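Local coordinates for protein pyridoxal 5'-phosphate synthase subunit PdxT (Thermus thermophilus, PDB 2YWD) that probably hydrolyses glutamine to glutamate and ammonia and passes the ammonia to the PdxS subunit for synthesis of pyridoxal 5'-phosphate, at residues A[118-126]-A[149-160]; A[85-94]-A[98-109]. One frame throughout, in Å; residues are numbered along the deposited sequence.

Contact 2 closes before contact 1 opens along the chain, and strand 103-108 of the one is followed directly by strand 118-125 of the other. Their centres lie 19 Å apart and their nearest atoms about 7 Å, without touching. Each approaches the predicted glutaminase site. In contact 2 the side chain of Ile-85 comes within about 6 Å of that of the predicted nucleophile Cys-81, and Arg-109 is itself predicted to bind L-glutamine. In contact 1 the side chain of Phe-119 is about 10 Å from that of His-172 of the predicted charge relay and about 8 Å from that of Ile-136, another predicted glutamine-binding residue.

Contact 1. Residues A[118-126]-A[149-160]; sequences SFEEDLEVE and EVLARLGDLPVL
Val-125 and Leu-123 press the buried side of strand 118-125 onto 149-160. Val-125 sends its two methyls to different partners: CG1, anti to the backbone N, meets Leu-160 CD2 at 3.7 Å, the two side chains crossing at about a right angle, while CG2 reaches the methyl of Ala-152. Leu-123 and Val-159 meet tip to tip, CD1 against CG2 at 4.0 Å. Phe-131 on Val-125 and Phe-171 on Leu-123 close this tight part from beyond.

Close packing continues to the partly exposed margin at Leu-154. Its CD2 approaches Phe-119 CE1 obliquely at 3.8 Å, and its CD1 lies 3.6 Å from Glu-121 CG. With CG anti to the carbonyl carbon (chi1 -65°), Glu-121 lays CB and CG across Leu-154 at about a right angle. An alanine in place of Glu-121 would remove CG and is likely to leave Leu-154 CD1 less covered on that side.

The loose side is held by backbone and water. One direct hydrogen bond, nearly straight and in the carbonyl plane, runs from Glu-126 N to Leu-151 O at 2.8 Å. Farther along, one water accepts from Arg-153 N and donates to Glu-124 O, while a second accepts from Glu-124 N and donates to Arg-153 O. The exposed carboxylates of Glu-126 and Glu-149 bring OE1 and OE2 to 3.2 Å, planes 77° apart, a close approach of like charges that is probably unfavourable, eased by its exposed position.

The strands run roughly antiparallel at 158°. Paired classic beta bulges at Leu-151/Ala-152 and Val-159/Leu-160 interrupt the hairpin 149-160, whose type II' turn spans Leu-154 to Leu-157. The contact sets the two-stranded 118-136 hairpin, partly through water, against the edge strand 149-154 of the central mixed sheet in this class I glutamine amidotransferase.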
# COMPACT_ATOMS: atom_id res chain seq x y z
N SER A 118 -9.36 -13.85 -8.73
CA SER A 118 -7.91 -13.89 -8.67
C SER A 118 -7.30 -14.07 -10.06
O SER A 118 -7.75 -14.93 -10.83
CB SER A 118 -7.44 -15.03 -7.76
OG SER A 118 -7.82 -16.28 -8.31
N PHE A 119 -6.30 -13.26 -10.38
CA PHE A 119 -5.63 -13.35 -11.67
C PHE A 119 -4.23 -12.75 -11.61
O PHE A 119 -3.89 -12.05 -10.65
CB PHE A 119 -6.46 -12.65 -12.76
CG PHE A 119 -6.70 -11.20 -12.51
CD1 PHE A 119 -5.82 -10.23 -12.99
CD2 PHE A 119 -7.82 -10.79 -11.78
CE1 PHE A 119 -6.04 -8.88 -12.75
CE2 PHE A 119 -8.05 -9.43 -11.53
CZ PHE A 119 -7.16 -8.48 -12.01
N GLU A 120 -3.41 -13.05 -12.61
CA GLU A 120 -2.05 -12.53 -12.64
C GLU A 120 -1.76 -11.90 -14.00
O GLU A 120 -2.20 -12.41 -15.03
CB GLU A 120 -1.04 -13.64 -12.35
CG GLU A 120 -1.30 -14.40 -11.05
CD GLU A 120 -2.43 -15.42 -11.18
OE1 GLU A 120 -2.34 -16.27 -12.09
OE2 GLU A 120 -3.39 -15.37 -10.38
N GLU A 121 -1.02 -10.80 -13.99
CA GLU A 121 -0.69 -10.09 -15.22
C GLU A 121 0.72 -9.51 -15.18
O GLU A 121 1.16 -9.01 -14.15
CB GLU A 121 -1.66 -8.92 -15.44
CG GLU A 121 -3.11 -9.28 -15.66
CD GLU A 121 -3.33 -9.98 -16.99
OE1 GLU A 121 -2.53 -9.76 -17.92
OE2 GLU A 121 -4.32 -10.74 -17.10
N ASP A 122 1.42 -9.58 -16.31
CA ASP A 122 2.75 -8.98 -16.36
C ASP A 122 2.52 -7.50 -16.57
O ASP A 122 1.78 -7.10 -17.47
CB ASP A 122 3.57 -9.58 -17.50
CG ASP A 122 4.05 -10.97 -17.18
OD1 ASP A 122 4.67 -11.15 -16.11
OD2 ASP A 122 3.81 -11.89 -18.00
N LEU A 123 3.14 -6.67 -15.74
CA LEU A 123 2.95 -5.23 -15.83
C LEU A 123 4.23 -4.46 -16.16
O LEU A 123 5.33 -4.89 -15.82
CB LEU A 123 2.40 -4.70 -14.50
CG LEU A 123 1.23 -5.46 -13.86
CD1 LEU A 123 1.06 -5.00 -12.42
CD2 LEU A 123 -0.05 -5.25 -14.66
N GLU A 124 4.06 -3.33 -16.82
CA GLU A 124 5.18 -2.47 -17.16
C GLU A 124 5.20 -1.34 -16.15
O GLU A 124 4.29 -0.50 -16.13
CB GLU A 124 5.04 -1.92 -18.57
CG GLU A 124 5.50 -2.90 -19.64
CD GLU A 124 6.92 -3.37 -19.39
OE1 GLU A 124 7.82 -2.51 -19.30
OE2 GLU A 124 7.14 -4.60 -19.29
N VAL A 125 6.22 -1.32 -15.30
CA VAL A 125 6.36 -0.30 -14.27
C VAL A 125 7.39 0.75 -14.69
O VAL A 125 8.53 0.42 -15.02
CB VAL A 125 6.79 -0.93 -12.93
CG1 VAL A 125 6.93 0.15 -11.87
CG2 VAL A 125 5.78 -1.98 -12.50
N GLU A 126 6.97 2.01 -14.69
CA GLU A 126 7.85 3.10 -15.08
C GLU A 126 9.12 3.12 -14.23
O GLU A 126 9.06 3.12 -13.00
CB GLU A 126 7.12 4.43 -14.96
CG GLU A 126 7.97 5.64 -15.34
CD GLU A 126 7.25 6.96 -15.12
OE1 GLU A 126 6.79 7.20 -13.98
OE2 GLU A 126 7.15 7.75 -16.08
N GLU A 149 0.73 10.35 -9.72
CA GLU A 149 1.43 9.78 -10.86
C GLU A 149 1.10 8.30 -11.06
O GLU A 149 1.06 7.54 -10.09
CB GLU A 149 2.94 9.96 -10.66
CG GLU A 149 3.82 9.29 -11.69
CD GLU A 149 5.29 9.66 -11.53
OE1 GLU A 149 5.78 9.65 -10.37
OE2 GLU A 149 5.95 9.95 -12.55
N VAL A 150 0.84 7.91 -12.30
CA VAL A 150 0.53 6.51 -12.59
C VAL A 150 1.82 5.83 -13.04
O VAL A 150 2.39 6.18 -14.08
CB VAL A 150 -0.52 6.38 -13.72
CG1 VAL A 150 -0.76 4.90 -14.04
CG2 VAL A 150 -1.82 7.04 -13.30
N LEU A 151 2.30 4.88 -12.24
CA LEU A 151 3.54 4.17 -12.55
C LEU A 151 3.33 2.87 -13.32
O LEU A 151 4.27 2.34 -13.91
CB LEU A 151 4.30 3.88 -11.26
CG LEU A 151 4.69 5.11 -10.43
CD1 LEU A 151 5.34 4.67 -9.13
CD2 LEU A 151 5.65 5.98 -11.24
N ALA A 152 2.10 2.36 -13.31
CA ALA A 152 1.80 1.12 -14.02
C ALA A 152 0.31 0.97 -14.28
O ALA A 152 -0.52 1.40 -13.47
CB ALA A 152 2.32 -0.09 -13.22
N ARG A 153 -0.02 0.35 -15.40
CA ARG A 153 -1.41 0.13 -15.79
C ARG A 153 -1.64 -1.28 -16.29
O ARG A 153 -0.72 -1.93 -16.79
CB ARG A 153 -1.81 1.08 -16.93
CG ARG A 153 -1.70 2.56 -16.63
CD ARG A 153 -1.87 3.37 -17.92
NE ARG A 153 -1.63 4.80 -17.71
CZ ARG A 153 -2.57 5.69 -17.41
NH1 ARG A 153 -3.84 5.31 -17.28
NH2 ARG A 153 -2.23 6.96 -17.22
N LEU A 154 -2.87 -1.76 -16.13
CA LEU A 154 -3.25 -3.06 -16.66
C LEU A 154 -4.11 -2.57 -17.82
O LEU A 154 -5.25 -2.16 -17.62
CB LEU A 154 -4.10 -3.85 -15.67
CG LEU A 154 -4.69 -5.14 -16.25
CD1 LEU A 154 -3.60 -5.95 -16.95
CD2 LEU A 154 -5.32 -5.95 -15.13
N GLY A 155 -3.56 -2.60 -19.03
CA GLY A 155 -4.28 -2.07 -20.16
C GLY A 155 -4.12 -0.57 -19.99
O GLY A 155 -3.01 -0.05 -20.07
N ASP A 156 -5.22 0.13 -19.73
CA ASP A 156 -5.16 1.57 -19.51
C ASP A 156 -5.52 1.88 -18.05
O ASP A 156 -5.46 3.03 -17.62
CB ASP A 156 -6.12 2.30 -20.45
CG ASP A 156 -5.81 2.03 -21.91
OD1 ASP A 156 -4.65 2.23 -22.32
OD2 ASP A 156 -6.73 1.62 -22.65
N LEU A 157 -5.88 0.84 -17.30
CA LEU A 157 -6.27 1.02 -15.90
C LEU A 157 -5.09 1.13 -14.95
O LEU A 157 -4.25 0.23 -14.88
CB LEU A 157 -7.17 -0.14 -15.46
CG LEU A 157 -7.69 -0.11 -14.02
CD1 LEU A 157 -8.62 1.10 -13.81
CD2 LEU A 157 -8.43 -1.41 -13.72
N PRO A 158 -5.01 2.23 -14.19
CA PRO A 158 -3.92 2.44 -13.23
C PRO A 158 -3.96 1.36 -12.15
O PRO A 158 -5.02 1.09 -11.59
CB PRO A 158 -4.23 3.82 -12.65
CG PRO A 158 -4.94 4.51 -13.77
CD PRO A 158 -5.87 3.43 -14.27
N VAL A 159 -2.81 0.75 -11.86
CA VAL A 159 -2.73 -0.28 -10.82
C VAL A 159 -1.60 -0.00 -9.83
O VAL A 159 -1.53 -0.64 -8.78
CB VAL A 159 -2.54 -1.69 -11.43
CG1 VAL A 159 -3.78 -2.06 -12.24
CG2 VAL A 159 -1.30 -1.75 -12.29
N LEU A 160 -0.72 0.94 -10.17
CA LEU A 160 0.37 1.34 -9.28
C LEU A 160 0.44 2.86 -9.40
O LEU A 160 0.68 3.39 -10.48
CB LEU A 160 1.71 0.73 -9.69
CG LEU A 160 2.89 1.16 -8.80
CD1 LEU A 160 2.66 0.65 -7.38
CD2 LEU A 160 4.20 0.60 -9.34
O HOH W 1 1.97 0.02 -17.37
O HOH W 2 1.56 -2.92 -18.04

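Contact 2. Residues A[85-94]-A[98-109]; sequences IWLAKEIVGY and PRLGVLEAWVER
With its chain extended from CG to NE, Arg-99 carries its guanidinium to the carbonyl of Lys-89: NH2 donates to Lys-89 O at 2.8 Å, in the guanidinium plane, and NE adds a weak bond to the same oxygen. Its NH1 is taken by Gln-97 O and Pro-95 O, and Glu-90 OE1 makes a long salt bridge to NH2.

Trp-86 O accepts twice, from Leu-100 N at 2.9 Å and from Gly-101 N, in a straighter but longer bond. Leu-100 CB sits over the six-membered ring of Trp-86, 3.7 Å from its centroid. Lys-89 uses both nitrogens: its backbone N donates to Leu-103 O, and NZ, brought round by bends at chi3 and chi4, meets Gly-101 O almost end-on at 2.9 Å. Leu-87 O takes Leu-103 N. In the parallel pairing that follows, Ala-105 O receives Glu-90 N, Glu-90 O receives Val-107 N at 2.9 Å, and Val-107 O receives Val-92 N from above its carbonyl plane. A water links Val-92 O to Arg-109 N. Buried Ile-91 N and Pro-98 O find no partner.

Arg-109, predicted to bind glutamine, lays its guanidinium on the Tyr-94 face, centres 4.1 Å apart and planes at 23°, a cation-pi stack; this and the bond from NH1 to Gln-97 OE1 hold it beside Ser-50, likewise predicted. On the sheet face of Glu-90 and Trp-106, Glu-90 CB lies over the five-membered ring, a CH-pi contact.

The chain leaves helix 82-87 at Ala-88 and turns at Lys-89 into strand 90-91; a beta bulge between Ala-88 and Glu-90 shifts the register against 103-108 by one. Strand 103-108 lies between 90-91 and 140-144 in the small mixed sheet; Leu-87 packs on strands 76-80 and 166-169 of the central sheet, while Arg-109 and Ile-85 reach helix 50-59.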
# COMPACT_ATOMS: atom_id res chain seq x y z
N ILE A 85 -6.39 0.71 -0.23
CA ILE A 85 -7.73 1.16 0.14
C ILE A 85 -7.63 2.08 1.36
O ILE A 85 -8.27 3.14 1.40
CB ILE A 85 -8.62 -0.06 0.48
CG1 ILE A 85 -8.86 -0.88 -0.79
CG2 ILE A 85 -9.95 0.42 1.06
CD1 ILE A 85 -9.43 -2.28 -0.51
N TRP A 86 -6.83 1.68 2.34
CA TRP A 86 -6.63 2.46 3.57
C TRP A 86 -6.09 3.86 3.27
O TRP A 86 -6.44 4.82 3.95
CB TRP A 86 -5.65 1.72 4.49
CG TRP A 86 -5.52 2.33 5.85
CD1 TRP A 86 -6.48 2.37 6.83
CD2 TRP A 86 -4.36 2.97 6.40
NE1 TRP A 86 -5.98 2.99 7.95
CE2 TRP A 86 -4.68 3.36 7.72
CE3 TRP A 86 -3.07 3.23 5.91
CZ2 TRP A 86 -3.76 4.01 8.55
CZ3 TRP A 86 -2.16 3.89 6.74
CH2 TRP A 86 -2.51 4.27 8.05
N LEU A 87 -5.23 3.96 2.26
CA LEU A 87 -4.63 5.24 1.88
C LEU A 87 -5.58 6.18 1.14
O LEU A 87 -5.44 7.40 1.23
CB LEU A 87 -3.39 5.00 1.01
CG LEU A 87 -2.18 4.30 1.64
CD1 LEU A 87 -1.19 3.89 0.55
CD2 LEU A 87 -1.52 5.24 2.64
N ALA A 88 -6.54 5.62 0.42
CA ALA A 88 -7.49 6.40 -0.38
C ALA A 88 -8.35 7.41 0.37
O ALA A 88 -8.93 7.11 1.41
CB ALA A 88 -8.38 5.46 -1.18
N LYS A 89 -8.43 8.61 -0.18
CA LYS A 89 -9.24 9.67 0.41
C LYS A 89 -10.71 9.29 0.33
O LYS A 89 -11.50 9.61 1.23
CB LYS A 89 -9.00 11.00 -0.31
CG LYS A 89 -9.82 12.15 0.26
CD LYS A 89 -9.27 13.49 -0.17
CE LYS A 89 -7.88 13.73 0.42
NZ LYS A 89 -7.90 13.77 1.91
N GLU A 90 -11.08 8.60 -0.74
CA GLU A 90 -12.47 8.17 -0.93
C GLU A 90 -12.57 6.70 -1.32
O GLU A 90 -11.87 6.24 -2.22
CB GLU A 90 -13.16 9.00 -2.02
CG GLU A 90 -13.29 10.50 -1.74
CD GLU A 90 -14.11 10.82 -0.50
OE1 GLU A 90 -14.99 10.01 -0.15
OE2 GLU A 90 -13.87 11.88 0.11
N ILE A 91 -13.45 5.98 -0.63
CA ILE A 91 -13.69 4.58 -0.93
C ILE A 91 -15.12 4.55 -1.45
O ILE A 91 -16.07 4.83 -0.71
CB ILE A 91 -13.58 3.70 0.33
CG1 ILE A 91 -12.16 3.78 0.89
CG2 ILE A 91 -13.94 2.26 -0.01
CD1 ILE A 91 -11.96 3.00 2.18
N VAL A 92 -15.27 4.22 -2.73
CA VAL A 92 -16.58 4.18 -3.37
C VAL A 92 -17.58 3.28 -2.64
O VAL A 92 -17.34 2.09 -2.45
CB VAL A 92 -16.46 3.69 -4.83
CG1 VAL A 92 -17.83 3.75 -5.51
CG2 VAL A 92 -15.45 4.54 -5.58
N GLY A 93 -18.71 3.87 -2.23
CA GLY A 93 -19.74 3.11 -1.55
C GLY A 93 -19.59 2.97 -0.04
O GLY A 93 -20.51 2.50 0.63
N TYR A 94 -18.43 3.38 0.49
CA TYR A 94 -18.15 3.29 1.93
C TYR A 94 -17.50 4.59 2.40
O TYR A 94 -16.36 4.59 2.88
CB TYR A 94 -17.21 2.12 2.20
CG TYR A 94 -17.79 0.78 1.80
CD1 TYR A 94 -18.65 0.09 2.65
CD2 TYR A 94 -17.50 0.23 0.55
CE1 TYR A 94 -19.22 -1.13 2.26
CE2 TYR A 94 -18.06 -0.98 0.15
CZ TYR A 94 -18.92 -1.65 1.01
OH TYR A 94 -19.46 -2.85 0.62
N PRO A 98 -13.28 3.63 8.10
CA PRO A 98 -12.07 4.13 8.76
C PRO A 98 -10.88 3.98 7.82
O PRO A 98 -10.63 2.90 7.30
CB PRO A 98 -11.95 3.24 9.99
CG PRO A 98 -13.38 2.91 10.31
CD PRO A 98 -13.96 2.62 8.94
N ARG A 99 -10.13 5.07 7.62
CA ARG A 99 -8.97 5.04 6.73
C ARG A 99 -8.10 6.27 6.93
O ARG A 99 -8.53 7.23 7.56
CB ARG A 99 -9.44 4.98 5.28
CG ARG A 99 -10.27 6.19 4.87
CD ARG A 99 -10.80 6.02 3.46
NE ARG A 99 -11.57 7.17 3.00
CZ ARG A 99 -12.82 7.45 3.36
NH1 ARG A 99 -13.46 6.64 4.20
NH2 ARG A 99 -13.43 8.52 2.88
N LEU A 100 -6.89 6.23 6.39
CA LEU A 100 -5.96 7.36 6.49
C LEU A 100 -6.43 8.46 5.54
O LEU A 100 -6.55 9.62 5.94
CB LEU A 100 -4.54 6.93 6.12
CG LEU A 100 -3.50 8.06 6.11
CD1 LEU A 100 -3.43 8.71 7.49
CD2 LEU A 100 -2.13 7.49 5.72
N GLY A 101 -6.69 8.09 4.29
CA GLY A 101 -7.18 9.03 3.30
C GLY A 101 -6.27 10.13 2.81
O GLY A 101 -6.74 11.21 2.44
N VAL A 102 -4.96 9.89 2.79
CA VAL A 102 -4.02 10.91 2.33
C VAL A 102 -3.85 10.90 0.81
O VAL A 102 -3.56 11.93 0.20
CB VAL A 102 -2.63 10.72 3.00
CG1 VAL A 102 -2.02 9.39 2.60
CG2 VAL A 102 -1.71 11.87 2.62
N LEU A 103 -4.03 9.74 0.19
CA LEU A 103 -3.89 9.61 -1.25
C LEU A 103 -5.11 10.17 -1.99
O LEU A 103 -6.24 9.75 -1.74
CB LEU A 103 -3.70 8.14 -1.63
CG LEU A 103 -3.59 7.80 -3.11
CD1 LEU A 103 -2.31 8.41 -3.68
CD2 LEU A 103 -3.59 6.29 -3.30
N GLU A 104 -4.88 11.13 -2.89
CA GLU A 104 -5.97 11.73 -3.66
C GLU A 104 -6.45 10.74 -4.70
O GLU A 104 -6.06 10.80 -5.87
CB GLU A 104 -5.49 13.01 -4.35
CG GLU A 104 -5.23 14.18 -3.42
CD GLU A 104 -6.47 14.63 -2.67
OE1 GLU A 104 -7.58 14.60 -3.25
OE2 GLU A 104 -6.33 15.02 -1.49
N ALA A 105 -7.32 9.83 -4.29
CA ALA A 105 -7.84 8.83 -5.20
C ALA A 105 -9.18 8.29 -4.73
O ALA A 105 -9.50 8.33 -3.54
CB ALA A 105 -6.85 7.69 -5.33
N TRP A 106 -9.97 7.80 -5.69
CA TRP A 106 -11.27 7.19 -5.42
C TRP A 106 -11.03 5.72 -5.70
O TRP A 106 -10.70 5.35 -6.83
CB TRP A 106 -12.32 7.72 -6.39
CG TRP A 106 -12.92 9.04 -6.01
CD1 TRP A 106 -12.28 10.12 -5.49
CD2 TRP A 106 -14.29 9.43 -6.17
NE1 TRP A 106 -13.16 11.16 -5.31
CE2 TRP A 106 -14.40 10.76 -5.72
CE3 TRP A 106 -15.44 8.77 -6.65
CZ2 TRP A 106 -15.62 11.46 -5.73
CZ3 TRP A 106 -16.64 9.47 -6.66
CH2 TRP A 106 -16.72 10.80 -6.21
N VAL A 107 -11.18 4.88 -4.69
CA VAL A 107 -10.97 3.45 -4.86
C VAL A 107 -12.22 2.64 -4.57
O VAL A 107 -12.90 2.88 -3.57
CB VAL A 107 -9.84 2.93 -3.94
CG1 VAL A 107 -9.72 1.42 -4.07
CG2 VAL A 107 -8.52 3.60 -4.30
N GLU A 108 -12.52 1.68 -5.44
CA GLU A 108 -13.68 0.83 -5.22
C GLU A 108 -13.16 -0.56 -4.89
O GLU A 108 -12.36 -1.14 -5.63
CB GLU A 108 -14.56 0.77 -6.47
CG GLU A 108 -15.94 0.17 -6.18
CD GLU A 108 -16.79 0.01 -7.42
OE1 GLU A 108 -16.47 0.64 -8.46
OE2 GLU A 108 -17.79 -0.74 -7.35
N ARG A 109 -13.60 -1.09 -3.76
CA ARG A 109 -13.18 -2.41 -3.30
C ARG A 109 -13.64 -3.54 -4.23
O ARG A 109 -14.73 -3.48 -4.79
CB ARG A 109 -13.72 -2.65 -1.88
CG ARG A 109 -13.02 -1.83 -0.80
CD ARG A 109 -13.86 -1.75 0.47
NE ARG A 109 -14.47 -3.03 0.78
CZ ARG A 109 -15.39 -3.22 1.73
NH1 ARG A 109 -15.79 -2.20 2.48
NH2 ARG A 109 -15.92 -4.42 1.90
O HOH W 3 -15.79 -0.04 -2.48